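Local structure of carbohydrate deacetylase Agd3 (Neosartorya fumigata, 6NWZ) at residues A322-P333 against L350-T361; L438-W447 against S480-V488. The protein probably removes N-acetyl groups from galactosaminogalactan, the fungal exopolysaccharide, and is required for biofilm formation in Aspergillus fumigatus. One frame throughout, in Å; residues are numbered along the deposited sequence.

Contact 1 (A322-P333 against L350-T361); sequences ACNGGGIEYDSP and LWPSTPTTYDWT
The indole N-H of Trp360 points into the type I' turn from Cys323 to Gly326 and meets two of its carbonyls. The bond from Trp360 NE1 to Gly326 O (3.1 Å) runs close to the ring plane, though the donor stands above the carbonyl plane; the one from NE1 to Cys323 O is weak, bent to 128°. That same Cys323 O also accepts from Gly326 N, which closes the turn. Asn324, at the turn's corner, reaches over a face of the Trp360 indole and gives its ND2 to Asp359 O at 2.9 Å, with a weak second bond to Asp359 OD1; the amide and carboxylate planes are almost perpendicular.

Further along, Ile328 lies across Trp351, its CG1 resting over the six-membered ring (3.5 Å from Trp351 CZ3). With CG2 anti to the backbone N, Ile328 CG2 meets Pro352 CD at 3.6 Å, while CD1 reaches the edge of Trp360 at CH2. Beyond it, Leu350 CD1 packs on Pro333 CD.

From helix 400-417, Glu406 accepts from Trp351 NE1, and Phe409 meets the Trp351 ring edge-to-face. The Cys323-Cys364 disulfide ties the turn to helix 362-366. Two stretches of the irregular loop between helices 317-321 and 362-366 thus run antiparallel, Cys323 opposite Trp360 and Tyr330 opposite Leu350, in the deacetylase domain; Tyr330 lies about 6 Å, side chain to side chain, from zinc-binding His392.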
# COMPACT_ATOMS: atom_id res chain seq x y z
N ALA A 322 26.76 34.84 14.34
CA ALA A 322 25.94 34.21 15.36
C ALA A 322 25.89 32.69 15.22
O ALA A 322 25.31 32.03 16.10
CB ALA A 322 24.51 34.77 15.31
N CYS A 323 26.46 32.13 14.16
CA CYS A 323 26.39 30.69 13.90
C CYS A 323 27.78 30.11 13.68
O CYS A 323 27.98 29.22 12.85
CB CYS A 323 25.50 30.39 12.70
SG CYS A 323 23.76 30.87 12.89
N ASN A 324 28.77 30.62 14.43
CA ASN A 324 30.15 30.11 14.38
C ASN A 324 30.74 30.18 12.97
O ASN A 324 31.58 29.35 12.61
CB ASN A 324 30.24 28.68 14.92
CG ASN A 324 29.61 28.53 16.28
OD1 ASN A 324 29.58 29.47 17.08
ND2 ASN A 324 29.09 27.34 16.57
N GLY A 325 30.32 31.15 12.17
CA GLY A 325 30.81 31.28 10.81
C GLY A 325 29.96 30.61 9.76
O GLY A 325 30.13 30.91 8.57
N GLY A 326 29.05 29.72 10.14
CA GLY A 326 28.18 29.04 9.20
C GLY A 326 28.06 27.58 9.55
O GLY A 326 28.56 27.11 10.57
N GLY A 327 27.38 26.84 8.67
CA GLY A 327 27.17 25.42 8.84
C GLY A 327 28.27 24.59 8.22
O GLY A 327 29.35 25.08 7.90
N ILE A 328 27.98 23.30 8.04
CA ILE A 328 28.95 22.37 7.47
C ILE A 328 29.01 22.58 5.96
O ILE A 328 27.98 22.61 5.28
CB ILE A 328 28.57 20.92 7.81
CG1 ILE A 328 28.53 20.73 9.33
CG2 ILE A 328 29.55 19.95 7.18
CD1 ILE A 328 29.82 21.09 10.01
N GLU A 329 30.23 22.72 5.44
CA GLU A 329 30.43 23.05 4.04
C GLU A 329 31.52 22.17 3.46
O GLU A 329 32.58 22.00 4.07
CB GLU A 329 30.78 24.53 3.87
CG GLU A 329 30.32 25.13 2.56
CD GLU A 329 30.04 26.61 2.68
OE1 GLU A 329 30.88 27.34 3.24
OE2 GLU A 329 28.95 27.04 2.22
N TYR A 330 31.27 21.63 2.27
CA TYR A 330 32.20 20.74 1.59
C TYR A 330 31.82 20.68 0.12
O TYR A 330 30.74 21.14 -0.28
CB TYR A 330 32.20 19.34 2.21
CG TYR A 330 30.82 18.73 2.29
CD1 TYR A 330 30.29 18.01 1.22
CD2 TYR A 330 30.03 18.89 3.42
CE1 TYR A 330 29.02 17.46 1.28
CE2 TYR A 330 28.76 18.35 3.49
CZ TYR A 330 28.26 17.64 2.42
OH TYR A 330 27.00 17.10 2.50
N ASP A 331 32.71 20.11 -0.69
CA ASP A 331 32.44 19.89 -2.11
C ASP A 331 31.92 18.47 -2.31
O ASP A 331 32.52 17.50 -1.83
CB ASP A 331 33.70 20.11 -2.95
CG ASP A 331 34.05 21.58 -3.09
OD1 ASP A 331 34.65 22.14 -2.15
OD2 ASP A 331 33.72 22.16 -4.14
N SER A 332 30.81 18.36 -3.02
CA SER A 332 30.19 17.06 -3.24
C SER A 332 30.95 16.29 -4.32
O SER A 332 31.26 16.87 -5.37
CB SER A 332 28.73 17.22 -3.62
OG SER A 332 28.06 18.08 -2.71
N PRO A 333 31.25 15.02 -4.11
CA PRO A 333 31.90 14.23 -5.16
C PRO A 333 30.89 13.81 -6.21
O PRO A 333 29.68 13.80 -5.95
CB PRO A 333 32.44 13.02 -4.39
CG PRO A 333 31.45 12.83 -3.29
CD PRO A 333 30.99 14.22 -2.90
N LEU A 350 34.70 14.10 4.21
CA LEU A 350 34.39 15.40 3.63
C LEU A 350 34.10 16.47 4.66
O LEU A 350 34.21 17.66 4.34
CB LEU A 350 33.19 15.29 2.67
CG LEU A 350 33.33 14.37 1.47
CD1 LEU A 350 32.19 14.61 0.49
CD2 LEU A 350 34.67 14.56 0.78
N TRP A 351 33.74 16.09 5.88
CA TRP A 351 33.36 17.07 6.89
C TRP A 351 34.55 17.94 7.27
O TRP A 351 35.69 17.46 7.30
CB TRP A 351 32.80 16.37 8.13
CG TRP A 351 31.33 16.10 8.07
CD1 TRP A 351 30.67 15.38 7.12
CD2 TRP A 351 30.34 16.56 8.99
NE1 TRP A 351 29.32 15.36 7.40
CE2 TRP A 351 29.09 16.07 8.54
CE3 TRP A 351 30.38 17.33 10.16
CZ2 TRP A 351 27.90 16.33 9.22
CZ3 TRP A 351 29.20 17.59 10.83
CH2 TRP A 351 27.98 17.09 10.36
N PRO A 352 34.33 19.23 7.55
CA PRO A 352 35.41 20.05 8.10
C PRO A 352 35.90 19.47 9.41
O PRO A 352 35.12 18.96 10.22
CB PRO A 352 34.75 21.42 8.30
CG PRO A 352 33.61 21.43 7.34
CD PRO A 352 33.11 20.01 7.29
N SER A 353 37.21 19.55 9.62
CA SER A 353 37.81 19.00 10.82
C SER A 353 37.46 19.79 12.08
O SER A 353 37.50 19.23 13.18
CB SER A 353 39.32 18.92 10.65
OG SER A 353 39.83 20.16 10.19
N THR A 354 37.10 21.08 11.94
CA THR A 354 36.94 21.91 13.13
C THR A 354 35.69 21.54 13.93
O THR A 354 35.83 21.21 15.13
CB THR A 354 36.96 23.39 12.74
N PRO A 355 34.46 21.55 13.37
CA PRO A 355 33.30 21.19 14.21
C PRO A 355 33.21 19.69 14.44
O PRO A 355 32.79 18.94 13.55
CB PRO A 355 32.10 21.71 13.40
CG PRO A 355 32.68 22.53 12.27
CD PRO A 355 34.03 21.94 12.02
N THR A 356 33.62 19.23 15.62
CA THR A 356 33.55 17.82 15.96
C THR A 356 32.23 17.44 16.63
O THR A 356 31.89 16.25 16.67
CB THR A 356 34.71 17.43 16.89
OG1 THR A 356 34.61 18.14 18.13
CG2 THR A 356 36.04 17.76 16.23
N THR A 357 31.49 18.42 17.13
CA THR A 357 30.22 18.20 17.81
C THR A 357 29.30 19.37 17.49
O THR A 357 29.76 20.50 17.31
CB THR A 357 30.44 18.05 19.33
OG1 THR A 357 31.10 16.80 19.59
CG2 THR A 357 29.12 18.09 20.10
N TYR A 358 28.00 19.08 17.39
CA TYR A 358 27.02 20.14 17.20
C TYR A 358 27.17 21.19 18.29
O TYR A 358 27.02 20.89 19.48
CB TYR A 358 25.60 19.56 17.22
CG TYR A 358 24.54 20.59 16.91
CD1 TYR A 358 24.00 21.39 17.90
CD2 TYR A 358 24.09 20.78 15.60
CE1 TYR A 358 23.04 22.34 17.62
CE2 TYR A 358 23.12 21.73 15.31
CZ TYR A 358 22.60 22.51 16.32
OH TYR A 358 21.64 23.46 16.05
N ASP A 359 27.48 22.43 17.88
CA ASP A 359 27.82 23.48 18.83
C ASP A 359 27.21 24.82 18.45
O ASP A 359 27.79 25.87 18.73
CB ASP A 359 29.34 23.63 18.96
CG ASP A 359 30.04 23.80 17.61
OD1 ASP A 359 29.37 24.17 16.62
OD2 ASP A 359 31.26 23.56 17.55
N TRP A 360 26.05 24.81 17.80
CA TRP A 360 25.42 26.06 17.38
C TRP A 360 24.42 26.53 18.43
O TRP A 360 23.81 25.73 19.15
CB TRP A 360 24.74 25.89 16.02
CG TRP A 360 25.71 25.87 14.88
CD1 TRP A 360 26.26 26.95 14.25
CD2 TRP A 360 26.25 24.71 14.23
NE1 TRP A 360 27.11 26.53 13.25
CE2 TRP A 360 27.12 25.16 13.22
CE3 TRP A 360 26.08 23.33 14.40
CZ2 TRP A 360 27.81 24.29 12.38
CZ3 TRP A 360 26.77 22.46 13.57
CH2 TRP A 360 27.63 22.95 12.57
N THR A 361 24.26 27.85 18.51
CA THR A 361 23.41 28.47 19.50
C THR A 361 21.94 28.32 19.14
O THR A 361 21.57 28.24 17.96
CB THR A 361 23.75 29.96 19.63
OG1 THR A 361 25.17 30.11 19.73
CG2 THR A 361 23.09 30.57 20.86
O HOH W 1 24.96 32.91 18.58

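Contact 2 (L438-W447 against S480-V488); sequences LHNGDALQAW and SDGFAGMQV
His439 and Asp481 meet where the Asn440-capped N-terminus of helix 441-449 abuts the turn leading from helix 478-481 toward strand 487-492 in the deacetylase domain. Asp481 OD1 comes to the edge of the imidazole, with ring and carboxylate planes 29° apart. The bond from His439 ND1 to Asp481 OD1 (2.7 Å) is weak because it is bent to 117°. His439 ND1 also donates to Ser480 O at 3.2 Å, this partner lying tilted from the ring plane, so one N-H is shared by two acceptors. On the far side of the ring NE2 goes to Glu339, and Asp481 OD2 goes to Tyr474; an acidic group at each nitrogen would probably favour a protonated imidazole.

Next to this pair the backbones come together, Gly441 CA lying 3.4 Å from Gly482 O in a CA-H...O contact. Gly482, with positive phi, is where the chain leaves helical angles. In the N-cap, Asn440 OD1 accepts from Ala443 N, while its ND2 bonds Ala398 O and Gln395 O.

Phe483 has CG anti to the backbone N (chi1 175°), which lays its ring along the helix: Leu444 O and Gln445 N lie over one face. Leu444 CB packs on Phe483 CB at 3.6 Å. Gln445, bent at chi2, turns its amide nearly perpendicular to the ring and brings OE1 in at the ring edge, 3.3 Å from Phe483 CE2, while NE2 bonds Asp449 OD1. Met486, bent at chi2 and chi3, brings its CE to 4.0 Å from Trp447 CB.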
# COMPACT_ATOMS: atom_id res chain seq x y z
N LEU A 438 22.74 2.76 1.38
CA LEU A 438 22.10 1.49 1.68
C LEU A 438 22.96 0.29 1.28
O LEU A 438 22.62 -0.84 1.65
CB LEU A 438 20.74 1.41 0.99
CG LEU A 438 19.60 2.21 1.64
CD1 LEU A 438 19.67 3.70 1.30
CD2 LEU A 438 18.26 1.64 1.24
N HIS A 439 24.06 0.50 0.55
CA HIS A 439 25.02 -0.56 0.27
C HIS A 439 26.38 -0.26 0.88
O HIS A 439 27.34 -1.00 0.64
CB HIS A 439 25.15 -0.79 -1.24
CG HIS A 439 23.87 -1.22 -1.90
ND1 HIS A 439 23.28 -2.45 -1.65
CD2 HIS A 439 23.07 -0.60 -2.79
CE1 HIS A 439 22.17 -2.55 -2.36
NE2 HIS A 439 22.02 -1.44 -3.06
N ASN A 440 26.48 0.82 1.65
CA ASN A 440 27.71 1.17 2.36
C ASN A 440 27.60 0.60 3.77
O ASN A 440 26.84 1.10 4.60
CB ASN A 440 27.89 2.68 2.38
CG ASN A 440 29.20 3.11 2.98
OD1 ASN A 440 29.78 2.42 3.82
ND2 ASN A 440 29.69 4.27 2.55
N GLY A 441 28.37 -0.46 4.05
CA GLY A 441 28.31 -1.07 5.37
C GLY A 441 28.76 -0.12 6.47
O GLY A 441 28.19 -0.12 7.56
N ASP A 442 29.80 0.68 6.20
CA ASP A 442 30.28 1.62 7.21
C ASP A 442 29.23 2.67 7.53
O ASP A 442 29.16 3.16 8.66
CB ASP A 442 31.57 2.29 6.74
CG ASP A 442 32.66 1.30 6.39
OD1 ASP A 442 32.58 0.15 6.85
OD2 ASP A 442 33.59 1.69 5.65
N ALA A 443 28.42 3.05 6.54
CA ALA A 443 27.36 4.01 6.77
C ALA A 443 26.25 3.40 7.61
O ALA A 443 25.79 4.00 8.59
CB ALA A 443 26.83 4.53 5.44
N LEU A 444 25.80 2.19 7.24
CA LEU A 444 24.74 1.53 8.00
C LEU A 444 25.15 1.29 9.45
O LEU A 444 24.30 1.34 10.35
CB LEU A 444 24.36 0.21 7.32
CG LEU A 444 23.86 0.29 5.88
CD1 LEU A 444 23.63 -1.10 5.30
CD2 LEU A 444 22.58 1.11 5.80
N GLN A 445 26.44 1.02 9.69
CA GLN A 445 26.91 0.89 11.06
C GLN A 445 26.87 2.23 11.78
O GLN A 445 26.56 2.29 12.98
CB GLN A 445 28.33 0.31 11.07
CG GLN A 445 28.87 -0.00 12.46
CD GLN A 445 28.21 -1.22 13.09
OE1 GLN A 445 28.25 -2.32 12.53
NE2 GLN A 445 27.59 -1.02 14.25
N ALA A 446 27.19 3.32 11.08
CA ALA A 446 27.08 4.65 11.68
C ALA A 446 25.64 4.95 12.07
O ALA A 446 25.39 5.55 13.12
CB ALA A 446 27.62 5.71 10.72
N TRP A 447 24.68 4.56 11.22
CA TRP A 447 23.28 4.66 11.61
C TRP A 447 23.02 3.85 12.87
O TRP A 447 22.42 4.35 13.83
CB TRP A 447 22.36 4.17 10.49
CG TRP A 447 22.50 4.81 9.15
CD1 TRP A 447 23.40 5.78 8.79
CD2 TRP A 447 21.71 4.53 7.99
NE1 TRP A 447 23.22 6.11 7.47
CE2 TRP A 447 22.19 5.36 6.95
CE3 TRP A 447 20.65 3.66 7.72
CZ2 TRP A 447 21.65 5.34 5.67
CZ3 TRP A 447 20.12 3.64 6.45
CH2 TRP A 447 20.61 4.47 5.44
N SER A 480 25.30 -8.35 0.58
CA SER A 480 24.77 -7.43 -0.42
C SER A 480 24.93 -5.97 -0.05
O SER A 480 24.99 -5.11 -0.94
CB SER A 480 23.28 -7.73 -0.66
OG SER A 480 23.08 -9.11 -0.91
N ASP A 481 25.00 -5.64 1.24
CA ASP A 481 24.97 -4.25 1.68
C ASP A 481 26.09 -3.88 2.64
O ASP A 481 26.14 -2.72 3.08
CB ASP A 481 23.61 -3.95 2.33
CG ASP A 481 22.44 -4.43 1.48
OD1 ASP A 481 22.31 -3.96 0.33
OD2 ASP A 481 21.67 -5.29 1.96
N GLY A 482 26.98 -4.81 2.97
CA GLY A 482 28.06 -4.54 3.90
C GLY A 482 27.66 -4.52 5.36
O GLY A 482 28.53 -4.40 6.23
N PHE A 483 26.37 -4.64 5.66
CA PHE A 483 25.87 -4.61 7.02
C PHE A 483 24.56 -5.38 7.06
O PHE A 483 23.77 -5.33 6.11
CB PHE A 483 25.66 -3.17 7.51
CG PHE A 483 25.05 -3.07 8.88
CD1 PHE A 483 23.67 -2.99 9.03
CD2 PHE A 483 25.84 -3.03 10.01
CE1 PHE A 483 23.10 -2.88 10.29
CE2 PHE A 483 25.28 -2.92 11.27
CZ PHE A 483 23.91 -2.85 11.41
N ALA A 484 24.33 -6.10 8.16
CA ALA A 484 23.15 -6.94 8.31
C ALA A 484 22.30 -6.45 9.46
O ALA A 484 22.81 -6.15 10.54
CB ALA A 484 23.55 -8.40 8.54
N GLY A 485 20.99 -6.38 9.24
CA GLY A 485 20.02 -6.10 10.28
C GLY A 485 19.19 -4.86 10.07
O GLY A 485 18.15 -4.70 10.72
N MET A 486 19.60 -3.96 9.18
CA MET A 486 18.85 -2.73 8.97
C MET A 486 17.59 -3.03 8.16
O MET A 486 17.64 -3.73 7.15
CB MET A 486 19.70 -1.69 8.24
CG MET A 486 19.18 -0.27 8.37
SD MET A 486 19.43 0.45 10.01
CE MET A 486 21.22 0.40 10.13
N GLN A 487 16.46 -2.50 8.62
CA GLN A 487 15.17 -2.74 7.99
C GLN A 487 14.87 -1.64 6.98
O GLN A 487 14.77 -0.46 7.35
CB GLN A 487 14.06 -2.83 9.04
CG GLN A 487 12.69 -3.19 8.47
CD GLN A 487 11.59 -3.18 9.53
OE1 GLN A 487 11.85 -3.41 10.71
NE2 GLN A 487 10.36 -2.92 9.10
N VAL A 488 14.73 -2.02 5.71
CA VAL A 488 14.44 -1.09 4.63
C VAL A 488 12.96 -1.23 4.28
O VAL A 488 12.54 -2.23 3.69
CB VAL A 488 15.33 -1.34 3.41
CG1 VAL A 488 14.98 -0.36 2.29
CG2 VAL A 488 16.79 -1.21 3.79

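Overall arrangement
Contact 1 comes first along the chain, entirely before contact 2, and both belong to the deacetylase domain. Their centres are 25 Å apart and their nearest atoms about 10 Å apart, so they do not touch. Helix 400-417 is common ground: Trp351, Tyr358 and Trp360 of contact 1 pack on it, as do Ala443, Ala446 and Trp447 of contact 2. Contact 1 is partly buried and its centre lies about 39 Å from that of the chain, whereas contact 2 is buried and leads into strand 487-492 of the domain's mixed sheet. Side chain to side chain, contact 1 comes within about 6 Å of zinc-binding His392 and Glu394, contact 2 within about 9 Å of His388 and Glu394.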